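Local coordinates for protein putative XRE-family transcriptional regulator (Rhodococcus sp., PDB 2OFY) that probably binds DNA and, as a putative XRE-family helix-turn-helix regulator, is likely to control transcription, at residues L11-R16 with V78-V83; L20-R25 with K46-R51; A34-I39 with A64-L69. All blocks are in the same frame, centred on the assembly; numbering follows the deposited sequence. Where two conformers were deposited one is given.

How the interactions relate
Along the chain the six segments come in the order 11-16, 20-25, 34-39, 46-51, 64-69 and 78-83, so interaction 1 spans both others, while interactions 2 and 3 alternate. Interactions 1 and 2 share helix 8-25, with centres about 15 Å apart. Interaction 3 joins helix 30-37 to helix 57-66, its centre about 12 Å from that of interaction 2; L21 and R25 meet L69 and L67 between them. Interactions 1 and 3, about 23 Å apart between centres, lie on opposite sides of the chain's centre. Interactions 2 and 3 thus tie together the helical core assigned to the helix-turn-helix family, whereas interaction 1 lays the C-terminal tail on the first helix.

Interaction 1: L11-R16 with V78-V83; sequences LERGQR and VTFGPV
R13 reaches from helix 8-25 across V78 to the backbone of T79: its CB, CG and CD meet V78, while NE and NH2 meet T79 O. R13 CB starts the contact at 4.1 Å from V78 CG1. R13 CG comes closer to V78 CG1, at 3.8 Å; chi1 of -69° sets it anti to the carbonyl carbon, and the chain then runs extended as far as NE. R13 CD still touches V78, whose side chain crosses the arginine stem at about a right angle. At the tip, R13 NE donates to T79 O over 2.9 Å and R13 NH2 donates to the same T79 O over 2.8 Å, a side-on grip by two nitrogens on one oxygen. That oxygen lies in the guanidinium plane, but the N-H...O angles of 140° and 146° show both bonds are bent, as expected when two donors converge on one acceptor. F80 CD1 sits over one face of the guanidinium, 4.0 Å from R13 NE. The contact places the irregular tail that follows helix 71-75 against the first helix of a small all-helical fold of the kind that probably binds DNA, near the second subunit: F58 of that subunit packs on both R13 and V78, and R65 of that subunit donates a hydrogen bond to V78 O. With an alanine in place of R13, T79 O would probably lose both of these donors and V78 the aliphatic stem laid across it. V78 CG1 is also met by R16, whose NH1 comes within 3.5 Å of it. The other terminal nitrogen of R16, NH2, turns back along its own helix to E12 OE1, 3.3 Å away, in a salt bridge whose hydrogen bond is weak.

Interaction 2: L20-R25 with K46-R51; sequences LLRSAR and KIETGR
R22 and E48 mark where the backbones come nearest, their CA atoms 5.5 Å apart. Residues 20-25 are helical throughout, whereas 46-51 cover the last turn of helix 41-48 and its exit. That helix closes in a Schellman motif, with G50 at positive phi, R51 N bonded to K46 O and G50 N to I47 O; E48, in the last turn, brings its carboxylate end to helix 8-25. The main link is a salt bridge in which R25 takes E48 side-on. R25 NE donates to E48 OE2 over 2.7 Å in an almost straight bond (174°), and R25 NH2 donates to E48 OE1 over 2.9 Å. Both oxygens use syn lone pairs, and guanidinium and carboxylate are nearly coplanar, 13° apart. The bend at chi3 (61°) of R25 turns its NE edge to the acid. A water also donates to E48 OE2 over 2.8 Å and, weakly, to L21 O, so E48 OE2, on a buried residue, takes both R25 NE and the water. R22 crosses E48 at a slant, R22 CD lying 3.4 Å from E48 OE1. R22 NH1 lies 3.5 Å above the centre of the R25 guanidinium and bonds to G26 O. Both arginines gather at the E48 carboxylate, R22 by charge proximity alone, with no N-H pointing at it. R25 NH1 is held by M28 O, so the R25 guanidinium is fixed at several of its corners. Beside the salt bridge, L21 CD1 packs against I47 CG2 at 3.5 Å, near I60 of helix 57-66. A buried arginine-glutamate pair next to an apolar contact, joining the first helix to helix 41-48, fits the compact helical bundle of the XRE helix-turn-helix family, in which the latter is probably the recognition helix.

Interaction 3: A34-I39 with A64-L69; sequences AFDAGI and ARVLDL
V66 and R65 address the end of helix 30-37 through different side-chain torsions. In V66, chi1 of 170° puts CG1 anti to the backbone N and CG2 anti to the carbonyl carbon, and both methyls meet the 34-39 segment. In R65, chi1 of 51° places CG between the backbone N and the carbonyl carbon, and the chain bends at chi2 (98°), which carries the guanidinium over to D36 and A37. V66 CG2 makes the closest contacts of the valine: it lies 3.5 Å from A37 N, 3.6 Å from D36 CB and 3.9 Å from A37 CB. V66 CG1 adds a second touch on D36 CB, at 3.8 Å. The valine thus rests on the peptide between D36 and A37 as well as on their side chains. R65 NH2 comes to 3.1 Å from D36 O, but the angle is too poor for a hydrogen bond. A water supplies the link instead, donating to D36 O over 2.7 Å and accepting from R65 NH1 over 2.9 Å. A37 CA and V66 CG2 each lie over a face of the R65 guanidinium, the methyl offset toward its rim. Just beyond, G38 at positive phi ends the helix in a Schellman motif, opening the turn of what is probably the DNA-binding helix-turn-helix; D68 closes helix 57-66 in the same manner. Around the contact, A37 and I39 pack on V63, and I39 also reaches L44 of helix 41-48. L67 and L69 turn to A24 of helix 8-25, and L69 further meets V74 of helix 71-75.

Interaction 1: L11-R16 with V78-V83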
loop_
_atom_site.group_PDB
_atom_site.type_symbol
_atom_site.label_atom_id
_atom_site.label_comp_id
_atom_site.label_asym_id
_atom_site.label_seq_id
_atom_site.Cartn_x
_atom_site.Cartn_y
_atom_site.Cartn_z
ATOM N N LEU A 11 -7.689 12.330 1.657
ATOM C CA LEU A 11 -8.952 12.024 0.972
ATOM C C LEU A 11 -8.762 12.068 -0.524
ATOM O O LEU A 11 -9.226 11.162 -1.273
ATOM C CB LEU A 11 -10.003 13.031 1.441
ATOM C CG LEU A 11 -11.350 12.985 0.694
ATOM C CD1 LEU A 11 -11.928 11.567 0.841
ATOM C CD2 LEU A 11 -12.329 14.072 1.159
ATOM N N GLU A 12 -8.073 13.110 -0.983
ATOM C CA GLU A 12 -7.861 13.254 -2.421
ATOM C C GLU A 12 -7.023 12.087 -2.983
ATOM O O GLU A 12 -7.342 11.580 -4.066
ATOM C CB GLU A 12 -7.211 14.598 -2.714
ATOM C CG GLU A 12 -7.224 14.968 -4.177
ATOM C CD GLU A 12 -6.647 16.356 -4.416
ATOM O OE1 GLU A 12 -5.649 16.750 -3.758
ATOM O OE2 GLU A 12 -7.228 17.068 -5.243
ATOM N N ARG A 13 -5.976 11.651 -2.274
ATOM C CA ARG A 13 -5.208 10.474 -2.746
ATOM C C ARG A 13 -6.049 9.211 -2.861
ATOM O O ARG A 13 -5.919 8.425 -3.811
ATOM C CB ARG A 13 -4.059 10.149 -1.779
ATOM C CG ARG A 13 -2.961 11.145 -1.744
ATOM C CD ARG A 13 -1.771 10.488 -1.018
ATOM N NE ARG A 13 -0.764 11.482 -0.706
ATOM C CZ ARG A 13 -0.609 12.042 0.487
ATOM N NH1 ARG A 13 -1.387 11.696 1.514
ATOM N NH2 ARG A 13 0.320 12.956 0.650
ATOM N N GLY A 14 -6.897 8.995 -1.857
ATOM C CA GLY A 14 -7.819 7.846 -1.838
ATOM C C GLY A 14 -8.727 7.917 -3.047
ATOM O O GLY A 14 -8.982 6.926 -3.723
ATOM N N GLN A 15 -9.295 9.104 -3.295
ATOM C CA GLN A 15 -10.192 9.295 -4.466
ATOM C C GLN A 15 -9.472 9.065 -5.791
ATOM O O GLN A 15 -10.003 8.370 -6.669
ATOM C CB GLN A 15 -10.784 10.700 -4.397
ATOM C CG GLN A 15 -11.839 10.646 -3.258
ATOM C CD GLN A 15 -12.392 12.004 -2.900
ATOM O OE1 GLN A 15 -11.815 13.056 -3.281
ATOM N NE2 GLN A 15 -13.541 12.005 -2.172
ATOM N N ARG A 16 -8.277 9.630 -5.957
ATOM C CA ARG A 16 -7.507 9.358 -7.183
ATOM C C ARG A 16 -7.231 7.885 -7.399
ATOM O O ARG A 16 -7.320 7.379 -8.509
ATOM C CB ARG A 16 -6.128 10.066 -7.098
ATOM C CG ARG A 16 -6.278 11.526 -7.128
ATOM C CD ARG A 16 -4.865 12.027 -7.170
ATOM N NE ARG A 16 -4.769 13.334 -6.664
ATOM C CZ ARG A 16 -3.617 13.880 -6.292
ATOM N NH1 ARG A 16 -2.478 13.175 -6.380
ATOM N NH2 ARG A 16 -3.621 15.115 -5.849
ATOM N N VAL A 78 0.481 10.375 -7.241
ATOM C CA VAL A 78 0.460 11.107 -5.977
ATOM C C VAL A 78 1.823 11.568 -5.469
ATOM O O VAL A 78 2.877 11.035 -5.863
ATOM C CB VAL A 78 -0.145 10.280 -4.856
ATOM C CG1 VAL A 78 -1.610 10.079 -5.085
ATOM C CG2 VAL A 78 0.615 8.920 -4.740
ATOM N N THR A 79 1.736 12.520 -4.543
ATOM C CA THR A 79 2.872 13.062 -3.799
ATOM C C THR A 79 2.815 12.694 -2.326
ATOM O O THR A 79 1.739 12.657 -1.702
ATOM C CB THR A 79 2.911 14.564 -3.872
ATOM O OG1 THR A 79 1.739 15.111 -3.242
ATOM C CG2 THR A 79 2.954 15.004 -5.309
ATOM N N PHE A 80 4.003 12.431 -1.782
ATOM C CA PHE A 80 4.176 12.127 -0.383
ATOM C C PHE A 80 5.220 13.080 0.091
ATOM O O PHE A 80 6.137 13.405 -0.674
ATOM C CB PHE A 80 4.702 10.699 -0.196
ATOM C CG PHE A 80 3.921 9.653 -0.961
ATOM C CD1 PHE A 80 2.589 9.394 -0.649
ATOM C CD2 PHE A 80 4.512 8.952 -1.989
ATOM C CE1 PHE A 80 1.900 8.435 -1.315
ATOM C CE2 PHE A 80 3.851 8.020 -2.643
ATOM C CZ PHE A 80 2.516 7.764 -2.362
ATOM N N GLY A 81 5.060 13.508 1.344
ATOM C CA GLY A 81 6.077 14.232 2.079
ATOM C C GLY A 81 5.970 15.719 1.827
ATOM O O GLY A 81 4.971 16.186 1.248
ATOM N N PRO A 82 7.007 16.466 2.243
ATOM C CA PRO A 82 7.189 17.911 2.059
ATOM C C PRO A 82 7.035 18.294 0.581
ATOM O O PRO A 82 7.713 17.740 -0.290
ATOM C CB PRO A 82 8.610 18.147 2.564
ATOM C CG PRO A 82 8.823 17.052 3.554
ATOM C CD PRO A 82 8.137 15.864 2.969
ATOM N N VAL A 83 6.173 19.278 0.333
ATOM C CA VAL A 83 5.405 19.372 -0.917
ATOM C C VAL A 83 6.062 19.786 -2.277
ATOM O O VAL A 83 5.659 19.218 -3.301
ATOM C CB VAL A 83 4.046 20.137 -0.665
ATOM C CG1 VAL A 83 4.170 21.659 -0.903
ATOM C CG2 VAL A 83 2.902 19.516 -1.484
#

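Interaction 2: L20-R25 with K46-R51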
loop_
_atom_site.group_PDB
_atom_site.type_symbol
_atom_site.label_atom_id
_atom_site.label_comp_id
_atom_site.label_asym_id
_atom_site.label_seq_id
_atom_site.Cartn_x
_atom_site.Cartn_y
_atom_site.Cartn_z
ATOM N N LEU A 20 -8.474 5.578 -10.550
ATOM C CA LEU A 20 -7.494 4.821 -11.378
ATOM C C LEU A 20 -7.830 3.326 -11.452
ATOM O O LEU A 20 -7.783 2.721 -12.552
ATOM C CB LEU A 20 -6.118 4.946 -10.722
ATOM C CG LEU A 20 -4.885 5.383 -11.442
ATOM C CD1 LEU A 20 -5.185 6.365 -12.605
ATOM C CD2 LEU A 20 -4.011 6.025 -10.388
ATOM N N LEU A 21 -8.213 2.752 -10.315
ATOM C CA LEU A 21 -8.605 1.332 -10.244
ATOM C C LEU A 21 -9.904 1.129 -11.062
ATOM O O LEU A 21 -10.054 0.139 -11.798
ATOM C CB LEU A 21 -8.818 0.886 -8.795
ATOM C CG LEU A 21 -7.466 0.853 -8.055
ATOM C CD1 LEU A 21 -7.704 0.521 -6.591
ATOM C CD2 LEU A 21 -6.489 -0.146 -8.708
ATOM N N ARG A 22 -10.843 2.064 -10.924
ATOM C CA ARG A 22 -12.094 1.944 -11.695
ATOM C C ARG A 22 -11.808 1.981 -13.214
ATOM O O ARG A 22 -12.338 1.156 -13.948
ATOM C CB ARG A 22 -13.105 3.053 -11.274
ATOM C CG ARG A 22 -14.414 3.131 -12.132
ATOM C CD ARG A 22 -15.088 1.852 -12.102
ATOM N NE ARG A 22 -16.221 1.730 -13.036
ATOM C CZ ARG A 22 -16.173 1.015 -14.147
ATOM N NH1 ARG A 22 -15.041 0.426 -14.523
ATOM N NH2 ARG A 22 -17.263 0.926 -14.893
ATOM N N SER A 23 -10.972 2.919 -13.642
ATOM C CA SER A 23 -10.644 3.044 -15.071
ATOM C C SER A 23 -9.927 1.778 -15.521
ATOM O O SER A 23 -10.185 1.273 -16.631
ATOM C CB SER A 23 -9.734 4.255 -15.295
ATOM O OG SER A 23 -10.493 5.439 -15.079
ATOM N N ALA A 24 -9.021 1.242 -14.692
ATOM C CA ALA A 24 -8.299 -0.004 -15.059
ATOM C C ALA A 24 -9.240 -1.210 -15.171
ATOM O O ALA A 24 -9.104 -2.059 -16.072
ATOM C CB ALA A 24 -7.157 -0.315 -14.132
ATOM N N ARG A 25 -10.262 -1.229 -14.334
ATOM C CA ARG A 25 -11.259 -2.304 -14.409
ATOM C C ARG A 25 -12.020 -2.207 -15.746
ATOM O O ARG A 25 -12.258 -3.235 -16.400
ATOM C CB ARG A 25 -12.185 -2.262 -13.206
ATOM C CG ARG A 25 -13.236 -3.392 -13.275
ATOM C CD ARG A 25 -13.963 -3.553 -11.961
ATOM N NE ARG A 25 -14.711 -2.364 -11.545
ATOM C CZ ARG A 25 -15.919 -2.003 -12.011
ATOM N NH1 ARG A 25 -16.557 -2.677 -13.019
ATOM N NH2 ARG A 25 -16.507 -0.932 -11.474
ATOM N N LYS A 46 -16.220 0.614 -2.390
ATOM C CA LYS A 46 -15.736 1.656 -1.527
ATOM C C LYS A 46 -14.356 2.081 -1.954
ATOM O O LYS A 46 -14.061 3.276 -1.950
ATOM C CB LYS A 46 -15.711 1.131 -0.099
ATOM C CG LYS A 46 -17.139 1.103 0.486
ATOM C CD LYS A 46 -17.091 0.492 1.909
ATOM C CE LYS A 46 -18.521 0.442 2.461
ATOM N NZ LYS A 46 -18.671 -0.439 3.657
ATOM N N ILE A 47 -13.500 1.127 -2.333
ATOM C CA ILE A 47 -12.140 1.554 -2.812
ATOM C C ILE A 47 -12.290 2.438 -4.078
ATOM O O ILE A 47 -11.697 3.506 -4.182
ATOM C CB ILE A 47 -11.228 0.344 -3.102
ATOM C CG1 ILE A 47 -10.816 -0.297 -1.751
ATOM C CG2 ILE A 47 -10.002 0.816 -3.936
ATOM C CD1 ILE A 47 -10.343 -1.745 -2.001
ATOM N N GLU A 48 -13.099 1.988 -5.038
ATOM C CA GLU A 48 -13.202 2.673 -6.319
ATOM C C GLU A 48 -13.767 4.090 -6.182
ATOM O O GLU A 48 -13.506 4.983 -7.026
ATOM C CB GLU A 48 -14.087 1.851 -7.268
ATOM C CG GLU A 48 -13.365 0.673 -7.827
ATOM C CD GLU A 48 -14.164 -0.051 -8.927
ATOM O OE1 GLU A 48 -15.361 0.223 -9.099
ATOM O OE2 GLU A 48 -13.538 -0.891 -9.584
ATOM N N THR A 49 -14.604 4.272 -5.157
ATOM C CA THR A 49 -15.314 5.522 -4.951
ATOM C C THR A 49 -14.730 6.362 -3.825
ATOM O O THR A 49 -15.337 7.394 -3.433
ATOM C CB THR A 49 -16.826 5.281 -4.712
ATOM O OG1 THR A 49 -16.965 4.464 -3.527
ATOM C CG2 THR A 49 -17.445 4.585 -5.922
ATOM N N GLY A 50 -13.592 5.939 -3.297
ATOM C CA GLY A 50 -12.813 6.641 -2.261
ATOM C C GLY A 50 -13.457 6.697 -0.886
ATOM O O GLY A 50 -13.251 7.666 -0.132
ATOM N N ARG A 51 -14.216 5.646 -0.560
ATOM C CA ARG A 51 -14.969 5.562 0.691
ATOM C C ARG A 51 -14.215 4.773 1.773
ATOM O O ARG A 51 -14.720 4.607 2.907
ATOM C CB ARG A 51 -16.385 4.973 0.471
ATOM C CG ARG A 51 -17.327 5.845 -0.359
ATOM C CD ARG A 51 -18.723 5.246 -0.468
ATOM N NE ARG A 51 -18.885 4.025 -1.281
ATOM C CZ ARG A 51 -19.722 3.027 -0.953
ATOM N NH1 ARG A 51 -20.435 3.080 0.170
ATOM N NH2 ARG A 51 -19.855 1.960 -1.719
HETATM O O HOH W 1 -11.009 -1.987 -9.762
#

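Interaction 3: A34-I39 with A64-L69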
loop_
_atom_site.group_PDB
_atom_site.type_symbol
_atom_site.label_atom_id
_atom_site.label_comp_id
_atom_site.label_asym_id
_atom_site.label_seq_id
_atom_site.Cartn_x
_atom_site.Cartn_y
_atom_site.Cartn_z
ATOM N N ALA A 34 -13.489 -8.610 -7.679
ATOM C CA ALA A 34 -13.553 -8.839 -6.222
ATOM C C ALA A 34 -13.219 -10.298 -5.902
ATOM O O ALA A 34 -12.370 -10.587 -5.034
ATOM C CB ALA A 34 -14.948 -8.498 -5.712
ATOM N N PHE A 35 -13.825 -11.238 -6.657
ATOM C CA PHE A 35 -13.553 -12.673 -6.452
ATOM C C PHE A 35 -12.077 -13.030 -6.655
ATOM O O PHE A 35 -11.504 -13.731 -5.815
ATOM C CB PHE A 35 -14.438 -13.585 -7.319
ATOM C CG PHE A 35 -14.093 -15.074 -7.204
ATOM C CD1 PHE A 35 -14.433 -15.832 -6.062
ATOM C CD2 PHE A 35 -13.405 -15.720 -8.229
ATOM C CE1 PHE A 35 -14.087 -17.180 -5.974
ATOM C CE2 PHE A 35 -13.058 -17.075 -8.139
ATOM C CZ PHE A 35 -13.406 -17.814 -7.012
ATOM N N ASP A 36 -11.479 -12.576 -7.761
ATOM C CA ASP A 36 -10.098 -12.911 -8.097
ATOM C C ASP A 36 -9.103 -12.255 -7.125
ATOM O O ASP A 36 -8.042 -12.823 -6.879
ATOM C CB ASP A 36 -9.744 -12.479 -9.559
ATOM C CG ASP A 36 -10.432 -13.332 -10.632
ATOM O OD1 ASP A 36 -11.093 -14.365 -10.319
ATOM O OD2 ASP A 36 -10.315 -12.980 -11.855
ATOM N N ALA A 37 -9.468 -11.104 -6.575
ATOM C CA ALA A 37 -8.624 -10.347 -5.610
ATOM C C ALA A 37 -8.826 -10.831 -4.173
ATOM O O ALA A 37 -8.062 -10.502 -3.249
ATOM C CB ALA A 37 -8.894 -8.834 -5.718
ATOM N N GLY A 38 -9.885 -11.609 -3.980
ATOM C CA GLY A 38 -10.226 -12.134 -2.650
ATOM C C GLY A 38 -10.864 -11.098 -1.728
ATOM O O GLY A 38 -10.696 -11.148 -0.474
ATOM N N ILE A 39 -11.670 -10.217 -2.291
ATOM C CA ILE A 39 -12.335 -9.212 -1.462
ATOM C C ILE A 39 -13.828 -9.158 -1.745
ATOM O O ILE A 39 -14.310 -9.833 -2.676
ATOM C CB ILE A 39 -11.709 -7.821 -1.676
ATOM C CG1 ILE A 39 -11.905 -7.326 -3.125
ATOM C CG2 ILE A 39 -10.206 -7.818 -1.238
ATOM C CD1 ILE A 39 -11.524 -5.791 -3.327
ATOM N N ALA A 64 -4.732 -4.639 -7.985
ATOM C CA ALA A 64 -3.821 -4.252 -9.096
ATOM C C ALA A 64 -3.343 -5.456 -9.869
ATOM O O ALA A 64 -3.328 -5.455 -11.121
ATOM C CB ALA A 64 -2.596 -3.382 -8.557
ATOM N N ARG A 65 -2.959 -6.518 -9.165
ATOM C CA ARG A 65 -2.511 -7.737 -9.892
ATOM C C ARG A 65 -3.626 -8.304 -10.798
ATOM O O ARG A 65 -3.374 -8.654 -11.927
ATOM C CB ARG A 65 -1.918 -8.777 -8.977
ATOM C CG ARG A 65 -2.704 -9.163 -7.795
ATOM C CD ARG A 65 -3.498 -10.437 -7.986
ATOM N NE ARG A 65 -4.154 -10.844 -6.750
ATOM C CZ ARG A 65 -4.839 -11.966 -6.618
ATOM N NH1 ARG A 65 -4.931 -12.789 -7.672
ATOM N NH2 ARG A 65 -5.393 -12.282 -5.432
ATOM N N VAL A 66 -4.860 -8.370 -10.301
ATOM C CA VAL A 66 -6.001 -8.879 -11.078
ATOM C C VAL A 66 -6.173 -8.022 -12.341
ATOM O O VAL A 66 -6.496 -8.560 -13.432
ATOM C CB VAL A 66 -7.304 -8.923 -10.236
ATOM C CG1 VAL A 66 -8.560 -9.220 -11.112
ATOM C CG2 VAL A 66 -7.188 -9.973 -9.039
ATOM N N LEU A 67 -5.941 -6.708 -12.199
ATOM C CA LEU A 67 -6.123 -5.747 -13.298
ATOM C C LEU A 67 -4.895 -5.577 -14.179
ATOM O O LEU A 67 -4.913 -4.736 -15.104
ATOM C CB LEU A 67 -6.574 -4.380 -12.753
ATOM C CG LEU A 67 -7.842 -4.426 -11.906
ATOM C CD1 LEU A 67 -8.017 -3.017 -11.329
ATOM C CD2 LEU A 67 -9.062 -4.810 -12.811
ATOM N N ASP A 68 -3.847 -6.387 -13.927
ATOM C CA ASP A 68 -2.561 -6.256 -14.618
ATOM C C ASP A 68 -2.060 -4.840 -14.620
ATOM O O ASP A 68 -1.596 -4.308 -15.651
ATOM C CB ASP A 68 -2.635 -6.749 -16.044
ATOM C CG ASP A 68 -1.788 -7.949 -16.245
ATOM O OD1 ASP A 68 -0.673 -7.779 -16.798
ATOM O OD2 ASP A 68 -2.221 -9.047 -15.810
ATOM N N LEU A 69 -2.130 -4.260 -13.440
ATOM C CA LEU A 69 -1.799 -2.859 -13.276
ATOM C C LEU A 69 -0.547 -2.804 -12.382
ATOM O O LEU A 69 -0.471 -3.531 -11.400
ATOM C CB LEU A 69 -3.037 -2.212 -12.665
ATOM C CG LEU A 69 -3.077 -0.757 -12.327
ATOM C CD1 LEU A 69 -2.992 0.077 -13.616
ATOM C CD2 LEU A 69 -4.360 -0.408 -11.478
HETATM O O HOH W 2 -6.936 -14.784 -8.341
#